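Side-chain contacts in homoserine kinase (Listeria monocytogenes, PDB 3HUL), which probably phosphorylates L-homoserine with ATP to give O-phospho-L-homoserine, the fourth of five steps leading from L-aspartate to L-threonine: residues L23-Y28 with T250-A255; P67-H72 with E98-L103; A91-G96 with R115-I120. One frame throughout, in Å; residues are numbered along the deposited sequence.

How the contacts relate
Contact 1 joins two sheets: its first segment belongs to the large mixed sheet, its second to the four-stranded antiparallel sheet, 222 residues further along the chain. Contacts 2 and 3 both fall within that span and within the N-terminal GHMP kinase domain. They share helix 88-103: residues 91-96 pack on helix 110-121, while 98-103 pack on the loop before strand 72-78, and their segments alternate along the chain. Their centres lie 14 Å apart. Contact 1 is centred 20 Å from contact 3 and 30 Å from contact 2. Contacts 2 and 3 thus set helix 88-103 between its neighbours in the N-terminal domain, and contact 1 lies where the two sheets meet.

Contact 1 of 3, residues L23-Y28 with T250-A255; sequences LALTLY and TVLVFA
L23 and L25, on one face of strand 21-25, meet L252 and F254 of strand 251-255 through methyl groups and a ring edge alone; no hydrogen bond crosses between the segments. The closer of the two apolar contacts is that of L23 with F254. The CD2 methyl of L23 comes up to the edge of the F254 ring, near its plane, with CE1 at 4.1 Å, and the two side chains lie alongside each other, pointing opposite ways. L23 reaches this far because CG stands anti to its own backbone N (chi1 180°), while the F254 ring swings to the opposite choice, anti to its carbonyl carbon. The second contact is looser: L25 CD1 faces L252 CD1 at 4.5 Å, methyl against methyl.

This small buried patch is part of the seam between the two domains of a GHMP kinase. Strand 251-255 sits in an antiparallel sheet with the 2-3-1-4 strand order of a ferredoxin-like fold. From that sheet L157 touches L25, L252 and F254 and L279 fills in beside L25 and L252, while L25 also comes close to L86 of the predicted ATP-binding loop.

At the corner the chain turns through T26, the centre of an inverse gamma turn, in which L27 N gives a weak bond of 2.9 Å to L25 O. The T26 hydroxyl is hydrogen-bonded to the backbone N of D280, and Y28 OH to the carboxylate of E282.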
loop_
_atom_site.group_PDB
_atom_site.type_symbol
_atom_site.label_atom_id
_atom_site.label_comp_id
_atom_site.label_asym_id
_atom_site.label_seq_id
_atom_site.Cartn_x
_atom_site.Cartn_y
_atom_site.Cartn_z
ATOM N N LEU A 23 -14.931 -0.432 -10.864
ATOM C CA LEU A 23 -13.998 0.642 -11.177
ATOM C C LEU A 23 -14.778 1.759 -11.852
ATOM O O LEU A 23 -15.519 1.491 -12.809
ATOM C CB LEU A 23 -12.874 0.094 -12.099
ATOM C CG LEU A 23 -11.724 0.974 -12.626
ATOM C CD1 LEU A 23 -10.849 1.497 -11.477
ATOM C CD2 LEU A 23 -10.857 0.167 -13.565
ATOM N N ALA A 24 -14.639 2.982 -11.336
ATOM C CA ALA A 24 -15.318 4.152 -11.889
ATOM C C ALA A 24 -14.559 4.641 -13.106
ATOM O O ALA A 24 -13.338 4.563 -13.138
ATOM C CB ALA A 24 -15.467 5.292 -10.832
ATOM N N LEU A 25 -15.295 5.155 -14.087
ATOM C CA LEU A 25 -14.742 5.555 -15.391
ATOM C C LEU A 25 -15.184 6.969 -15.799
ATOM O O LEU A 25 -16.186 7.470 -15.296
ATOM C CB LEU A 25 -15.178 4.557 -16.469
ATOM C CG LEU A 25 -14.747 3.107 -16.283
ATOM C CD1 LEU A 25 -15.292 2.289 -17.449
ATOM C CD2 LEU A 25 -13.224 3.045 -16.234
ATOM N N THR A 26 -14.428 7.599 -16.704
ATOM C CA THR A 26 -14.679 8.989 -17.101
ATOM C C THR A 26 -15.815 9.117 -18.141
ATOM O O THR A 26 -15.598 9.609 -19.244
ATOM C CB THR A 26 -13.374 9.668 -17.628
ATOM O OG1 THR A 26 -12.766 8.815 -18.587
ATOM C CG2 THR A 26 -12.350 9.927 -16.476
ATOM N N LEU A 27 -17.004 8.618 -17.803
ATOM C CA LEU A 27 -18.231 8.950 -18.534
ATOM C C LEU A 27 -19.211 9.302 -17.439
ATOM O O LEU A 27 -19.093 8.766 -16.332
ATOM C CB LEU A 27 -18.751 7.779 -19.360
ATOM C CG LEU A 27 -17.989 7.350 -20.609
ATOM C CD1 LEU A 27 -18.594 6.032 -21.117
ATOM C CD2 LEU A 27 -17.981 8.439 -21.735
ATOM N N TYR A 28 -20.132 10.213 -17.725
ATOM C CA TYR A 28 -20.945 10.832 -16.669
ATOM C C TYR A 28 -22.425 10.923 -16.941
ATOM O O TYR A 28 -22.854 11.078 -18.077
ATOM C CB TYR A 28 -20.420 12.221 -16.286
ATOM C CG TYR A 28 -18.938 12.220 -16.024
ATOM C CD1 TYR A 28 -18.425 11.741 -14.812
ATOM C CD2 TYR A 28 -18.047 12.653 -17.000
ATOM C CE1 TYR A 28 -17.080 11.722 -14.576
ATOM C CE2 TYR A 28 -16.695 12.635 -16.779
ATOM C CZ TYR A 28 -16.217 12.167 -15.558
ATOM O OH TYR A 28 -14.873 12.141 -15.326
ATOM N N THR A 250 -20.301 -4.138 -23.860
ATOM C CA THR A 250 -19.028 -3.470 -24.158
ATOM C C THR A 250 -17.831 -4.302 -23.709
ATOM O O THR A 250 -17.933 -5.090 -22.761
ATOM C CB THR A 250 -18.906 -1.955 -23.758
ATOM O OG1 THR A 250 -18.081 -1.791 -22.599
ATOM C CG2 THR A 250 -20.193 -1.307 -23.603
ATOM N N VAL A 251 -16.738 -4.164 -24.464
ATOM C CA VAL A 251 -15.472 -4.820 -24.197
ATOM C C VAL A 251 -14.504 -3.704 -23.806
ATOM O O VAL A 251 -14.469 -2.629 -24.442
ATOM C CB VAL A 251 -14.944 -5.596 -25.428
ATOM C CG1 VAL A 251 -13.533 -6.155 -25.184
ATOM C CG2 VAL A 251 -15.885 -6.756 -25.812
ATOM N N LEU A 252 -13.774 -3.933 -22.714
ATOM C CA LEU A 252 -12.731 -3.016 -22.286
ATOM C C LEU A 252 -11.349 -3.608 -22.477
ATOM O O LEU A 252 -11.112 -4.785 -22.184
ATOM C CB LEU A 252 -12.916 -2.585 -20.821
ATOM C CG LEU A 252 -14.179 -1.809 -20.475
ATOM C CD1 LEU A 252 -14.392 -1.815 -18.963
ATOM C CD2 LEU A 252 -14.168 -0.365 -21.014
ATOM N N VAL A 253 -10.441 -2.771 -22.972
ATOM C CA VAL A 253 -9.056 -3.127 -23.107
ATOM C C VAL A 253 -8.339 -2.332 -22.028
ATOM O O VAL A 253 -8.486 -1.125 -21.936
ATOM C CB VAL A 253 -8.500 -2.748 -24.513
ATOM C CG1 VAL A 253 -6.964 -2.927 -24.603
ATOM C CG2 VAL A 253 -9.222 -3.546 -25.642
ATOM N N PHE A 254 -7.562 -3.014 -21.203
ATOM C CA PHE A 254 -6.804 -2.323 -20.151
ATOM C C PHE A 254 -5.356 -2.166 -20.640
ATOM O O PHE A 254 -4.759 -3.133 -21.078
ATOM C CB PHE A 254 -6.869 -3.117 -18.825
ATOM C CG PHE A 254 -8.272 -3.199 -18.208
ATOM C CD1 PHE A 254 -8.611 -2.413 -17.098
ATOM C CD2 PHE A 254 -9.231 -4.066 -18.728
ATOM C CE1 PHE A 254 -9.913 -2.470 -16.532
ATOM C CE2 PHE A 254 -10.527 -4.156 -18.174
ATOM C CZ PHE A 254 -10.873 -3.342 -17.063
ATOM N N ALA A 255 -4.794 -0.967 -20.551
ATOM C CA ALA A 255 -3.462 -0.706 -21.138
ATOM C C ALA A 255 -2.682 0.360 -20.408
ATOM O O ALA A 255 -3.269 1.266 -19.847
ATOM C CB ALA A 255 -3.626 -0.272 -22.620
#

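Contact 2 of 3, residues P67-H72 with E98-L103; sequences PNLTPH and ELANTL
L103, in the last turn of helix 88-103, is met by two side chains of the 67-72 segment: L69 at its base and H72 at its tip. The L69 side chain lies roughly perpendicular to that of L103. Its CD2 methyl presses on the root of the leucine, 3.7 Å from L103 CB and 3.8 Å from L103 C, while CD1 spreads along the helix to sit 4.2 Å from A100 CA. One branched end thus straddles the helix surface between residues three apart.

The H72 ring meets the isopropyl end of L103 at a slant. Both methyls are engaged: L103 CD1 lies 3.6 Å from H72 CD2, and L103 CD2 lies 3.7 Å from H72 NE2. L103 offers them this way because CG is anti to its carbonyl carbon (chi1 -62°), which turns the branch outward and back along the helix, toward the imidazole. The opposite corner of that ring is tied down, since ND1 is hydrogen-bonded to the carbonyl O of G34; this bond fixes how the ring is turned while its other side packs on hydrocarbon. I33, from the same strand 27-36, touches both H72 and L99 and so carries the apolar layer on into the sheet.

P67 to H72 run from helix 57-65 into strand 72-78, the return arm of a beta-alpha-beta connection from strand 41-43, with which strand 72-78 pairs in parallel. Packing of this connection against the C-terminal end of the next helix belongs to the N-terminal domain of GHMP kinases, of the ribosomal protein S5 domain 2-like fold.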
loop_
_atom_site.group_PDB
_atom_site.type_symbol
_atom_site.label_atom_id
_atom_site.label_comp_id
_atom_site.label_asym_id
_atom_site.label_seq_id
_atom_site.Cartn_x
_atom_site.Cartn_y
_atom_site.Cartn_z
ATOM N N PRO A 67 -40.327 10.189 0.184
ATOM C CA PRO A 67 -41.627 10.102 -0.490
ATOM C C PRO A 67 -42.285 11.472 -0.581
ATOM O O PRO A 67 -42.927 11.785 -1.583
ATOM C CB PRO A 67 -42.446 9.176 0.424
ATOM C CG PRO A 67 -41.433 8.503 1.332
ATOM C CD PRO A 67 -40.332 9.491 1.486
ATOM N N ASN A 68 -42.049 12.284 0.446
ATOM C CA ASN A 68 -42.714 13.560 0.637
ATOM C C ASN A 68 -41.965 14.740 0.006
ATOM O O ASN A 68 -42.320 15.889 0.252
ATOM C CB ASN A 68 -42.976 13.791 2.143
ATOM C CG ASN A 68 -43.930 12.740 2.746
ATOM O OD1 ASN A 68 -44.752 12.143 2.028
ATOM N ND2 ASN A 68 -43.823 12.510 4.067
ATOM N N LEU A 69 -40.939 14.448 -0.802
ATOM C CA LEU A 69 -40.266 15.452 -1.644
ATOM C C LEU A 69 -41.242 16.276 -2.484
ATOM O O LEU A 69 -42.224 15.741 -3.003
ATOM C CB LEU A 69 -39.296 14.780 -2.623
ATOM C CG LEU A 69 -37.888 14.342 -2.201
ATOM C CD1 LEU A 69 -37.138 13.819 -3.417
ATOM C CD2 LEU A 69 -37.076 15.438 -1.480
ATOM N N THR A 70 -40.960 17.575 -2.601
ATOM C CA THR A 70 -41.601 18.457 -3.578
ATOM C C THR A 70 -40.949 18.165 -4.914
ATOM O O THR A 70 -39.725 18.143 -4.984
ATOM C CB THR A 70 -41.314 19.961 -3.270
ATOM O OG1 THR A 70 -41.692 20.266 -1.931
ATOM C CG2 THR A 70 -42.044 20.900 -4.243
ATOM N N PRO A 71 -41.753 17.946 -5.973
ATOM C CA PRO A 71 -41.275 17.754 -7.343
ATOM C C PRO A 71 -40.430 18.893 -7.868
ATOM O O PRO A 71 -40.509 20.003 -7.369
ATOM C CB PRO A 71 -42.574 17.686 -8.151
ATOM C CG PRO A 71 -43.541 17.111 -7.215
ATOM C CD PRO A 71 -43.207 17.705 -5.879
ATOM N N HIS A 72 -39.631 18.595 -8.888
ATOM C CA HIS A 72 -38.807 19.579 -9.585
ATOM C C HIS A 72 -38.768 19.254 -11.063
ATOM O O HIS A 72 -39.097 18.142 -11.452
ATOM C CB HIS A 72 -37.370 19.530 -9.069
ATOM C CG HIS A 72 -37.166 20.209 -7.756
ATOM N ND1 HIS A 72 -36.529 21.422 -7.645
ATOM C CD2 HIS A 72 -37.485 19.831 -6.497
ATOM C CE1 HIS A 72 -36.477 21.773 -6.371
ATOM N NE2 HIS A 72 -37.045 20.821 -5.653
ATOM N N GLU A 98 -28.642 10.835 -4.513
ATOM C CA GLU A 98 -28.042 12.157 -4.274
ATOM C C GLU A 98 -29.121 13.239 -4.332
ATOM O O GLU A 98 -29.103 14.187 -3.546
ATOM C CB GLU A 98 -26.964 12.454 -5.311
ATOM C CG GLU A 98 -25.746 11.555 -5.184
ATOM C CD GLU A 98 -24.782 12.035 -4.122
ATOM O OE1 GLU A 98 -25.200 12.399 -3.006
ATOM O OE2 GLU A 98 -23.579 12.057 -4.412
ATOM N N LEU A 99 -30.055 13.089 -5.272
ATOM C CA LEU A 99 -31.203 14.000 -5.348
ATOM C C LEU A 99 -31.986 14.059 -4.022
ATOM O O LEU A 99 -32.173 15.134 -3.455
ATOM C CB LEU A 99 -32.113 13.619 -6.517
ATOM C CG LEU A 99 -33.230 14.576 -6.917
ATOM C CD1 LEU A 99 -32.684 15.828 -7.585
ATOM C CD2 LEU A 99 -34.184 13.839 -7.856
ATOM N N ALA A 100 -32.389 12.902 -3.513
ATOM C CA ALA A 100 -33.187 12.837 -2.307
ATOM C C ALA A 100 -32.401 13.352 -1.113
ATOM O O ALA A 100 -32.936 14.079 -0.246
ATOM C CB ALA A 100 -33.641 11.406 -2.051
ATOM N N ASN A 101 -31.142 12.919 -1.041
ATOM C CA ASN A 101 -30.276 13.303 0.037
ATOM C C ASN A 101 -30.117 14.813 0.070
ATOM O O ASN A 101 -30.072 15.414 1.146
ATOM C CB ASN A 101 -28.898 12.648 -0.097
ATOM C CG ASN A 101 -27.965 13.048 1.027
ATOM O OD1 ASN A 101 -28.183 12.702 2.186
ATOM N ND2 ASN A 101 -26.935 13.810 0.689
ATOM N N THR A 102 -30.024 15.430 -1.100
ATOM C CA THR A 102 -29.879 16.878 -1.097
ATOM C C THR A 102 -31.231 17.597 -0.862
ATOM O O THR A 102 -31.348 18.373 0.089
ATOM C CB THR A 102 -29.057 17.404 -2.304
ATOM O OG1 THR A 102 -27.731 16.866 -2.208
ATOM C CG2 THR A 102 -28.925 18.912 -2.268
ATOM N N LEU A 103 -32.250 17.298 -1.661
ATOM C CA LEU A 103 -33.544 17.996 -1.519
ATOM C C LEU A 103 -34.299 17.728 -0.224
ATOM O O LEU A 103 -35.081 18.568 0.208
ATOM C CB LEU A 103 -34.452 17.753 -2.719
ATOM C CG LEU A 103 -33.978 18.236 -4.089
ATOM C CD1 LEU A 103 -34.916 17.715 -5.171
ATOM C CD2 LEU A 103 -33.862 19.753 -4.156
#

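Contact 3 of 3, residues A91-G96 with R115-I120; sequences AAVVAG and RIAAEI
V93 faces I120 and A117 across the segments 91-96 and 115-120, whose axes make 135° and approach to 9.9 Å. Its CB points at helix 110-121 but does no touching itself; the two methyls it carries do. CG1, held anti to the backbone N (chi1 167°), makes the closest approach of the contact. It lies 3.8 Å from the I120 CD1 methyl at the end of the isoleucine chain, 4.1 Å from I120 CG2, and 4.2 Å from A117 CB. CG2, the other branch, meets the same I120 CG2 at 4.1 Å, so that this methyl rests against both arms of the valine. The V93 and I120 side chains run side by side with their ends reversed.

Helix 88-103 starts within the glycine-rich ATP-binding motif of the GHMP kinases, whose predicted segment ends at A91, and contact with helix 110-121 is made by the neighbouring V93 and V94. The helices are nearest at V94 and A117, whose CA atoms lie 6.2 Å apart; the V94 CG2 methyl touches A117 CB at 4.2 Å. V94 also packs on A130 and V131 of helix 127-132, while V93 rests on V57 and I120 on T61 of helix 57-65.

On helix 110-121 itself, R115 NH1 makes a salt bridge to E119 OE1 at 2.9 Å one turn later, with a bent, weak hydrogen bond.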
loop_
_atom_site.group_PDB
_atom_site.type_symbol
_atom_site.label_atom_id
_atom_site.label_comp_id
_atom_site.label_asym_id
_atom_site.label_seq_id
_atom_site.Cartn_x
_atom_site.Cartn_y
_atom_site.Cartn_z
ATOM N N ALA A 91 -25.591 4.296 -12.197
ATOM C CA ALA A 91 -25.383 5.742 -12.080
ATOM C C ALA A 91 -26.706 6.495 -11.812
ATOM O O ALA A 91 -26.723 7.475 -11.018
ATOM C CB ALA A 91 -24.683 6.312 -13.308
ATOM N N ALA A 92 -27.796 6.015 -12.433
ATOM C CA ALA A 92 -29.115 6.626 -12.257
ATOM C C ALA A 92 -29.622 6.420 -10.832
ATOM O O ALA A 92 -30.128 7.366 -10.208
ATOM C CB ALA A 92 -30.143 6.121 -13.343
ATOM N N VAL A 93 -29.445 5.214 -10.294
ATOM C CA VAL A 93 -29.818 4.920 -8.917
ATOM C C VAL A 93 -29.033 5.815 -7.927
ATOM O O VAL A 93 -29.612 6.476 -7.068
ATOM C CB VAL A 93 -29.590 3.429 -8.569
ATOM C CG1 VAL A 93 -29.688 3.217 -7.052
ATOM C CG2 VAL A 93 -30.578 2.500 -9.349
ATOM N N VAL A 94 -27.717 5.853 -8.082
ATOM C CA VAL A 94 -26.883 6.753 -7.275
ATOM C C VAL A 94 -27.314 8.225 -7.418
ATOM O O VAL A 94 -27.367 8.942 -6.443
ATOM C CB VAL A 94 -25.379 6.554 -7.613
ATOM C CG1 VAL A 94 -24.491 7.646 -6.943
ATOM C CG2 VAL A 94 -24.960 5.141 -7.240
ATOM N N ALA A 95 -27.620 8.658 -8.627
ATOM C CA ALA A 95 -28.099 10.022 -8.855
ATOM C C ALA A 95 -29.414 10.334 -8.110
ATOM O O ALA A 95 -29.578 11.434 -7.567
ATOM C CB ALA A 95 -28.250 10.276 -10.337
ATOM N N GLY A 96 -30.327 9.360 -8.066
ATOM C CA GLY A 96 -31.576 9.499 -7.332
ATOM C C GLY A 96 -31.354 9.580 -5.847
ATOM O O GLY A 96 -32.023 10.336 -5.144
ATOM N N ARG A 115 -24.598 1.509 0.918
ATOM C CA ARG A 115 -25.490 0.475 1.438
ATOM C C ARG A 115 -26.824 0.514 0.712
ATOM O O ARG A 115 -27.357 -0.537 0.330
ATOM C CB ARG A 115 -25.730 0.565 2.958
ATOM C CG ARG A 115 -26.732 -0.530 3.402
ATOM C CD ARG A 115 -27.567 -0.240 4.647
ATOM N NE ARG A 115 -28.237 1.065 4.733
ATOM C CZ ARG A 115 -29.503 1.319 4.384
ATOM N NH1 ARG A 115 -30.286 0.387 3.845
ATOM N NH2 ARG A 115 -29.990 2.533 4.568
ATOM N N ILE A 116 -27.342 1.726 0.506
ATOM C CA ILE A 116 -28.690 1.920 -0.038
ATOM C C ILE A 116 -28.735 1.563 -1.511
ATOM O O ILE A 116 -29.664 0.893 -1.975
ATOM C CB ILE A 116 -29.188 3.381 0.169
ATOM C CG1 ILE A 116 -29.486 3.643 1.662
ATOM C CG2 ILE A 116 -30.391 3.692 -0.731
ATOM C CD1 ILE A 116 -29.586 5.120 2.040
ATOM N N ALA A 117 -27.718 2.003 -2.244
ATOM C CA ALA A 117 -27.641 1.713 -3.676
ATOM C C ALA A 117 -27.456 0.221 -3.948
ATOM O O ALA A 117 -28.005 -0.312 -4.923
ATOM C CB ALA A 117 -26.526 2.544 -4.345
ATOM N N ALA A 118 -26.704 -0.446 -3.084
ATOM C CA ALA A 118 -26.410 -1.876 -3.262
ATOM C C ALA A 118 -27.658 -2.731 -2.979
ATOM O O ALA A 118 -27.947 -3.687 -3.703
ATOM C CB ALA A 118 -25.231 -2.303 -2.355
ATOM N N GLU A 119 -28.402 -2.346 -1.941
ATOM C CA GLU A 119 -29.703 -2.955 -1.620
ATOM C C GLU A 119 -30.676 -2.832 -2.800
ATOM O O GLU A 119 -31.377 -3.785 -3.129
ATOM C CB GLU A 119 -30.258 -2.289 -0.362
ATOM C CG GLU A 119 -31.466 -2.943 0.284
ATOM C CD GLU A 119 -31.829 -2.265 1.624
ATOM O OE1 GLU A 119 -30.937 -2.135 2.515
ATOM O OE2 GLU A 119 -33.007 -1.857 1.779
ATOM N N ILE A 120 -30.704 -1.667 -3.446
ATOM C CA ILE A 120 -31.551 -1.473 -4.626
ATOM C C ILE A 120 -31.095 -2.330 -5.796
ATOM O O ILE A 120 -31.918 -2.978 -6.461
ATOM C CB ILE A 120 -31.598 0.001 -5.093
ATOM C CG1 ILE A 120 -32.308 0.873 -4.045
ATOM C CG2 ILE A 120 -32.298 0.108 -6.443
ATOM C CD1 ILE A 120 -32.259 2.375 -4.367
#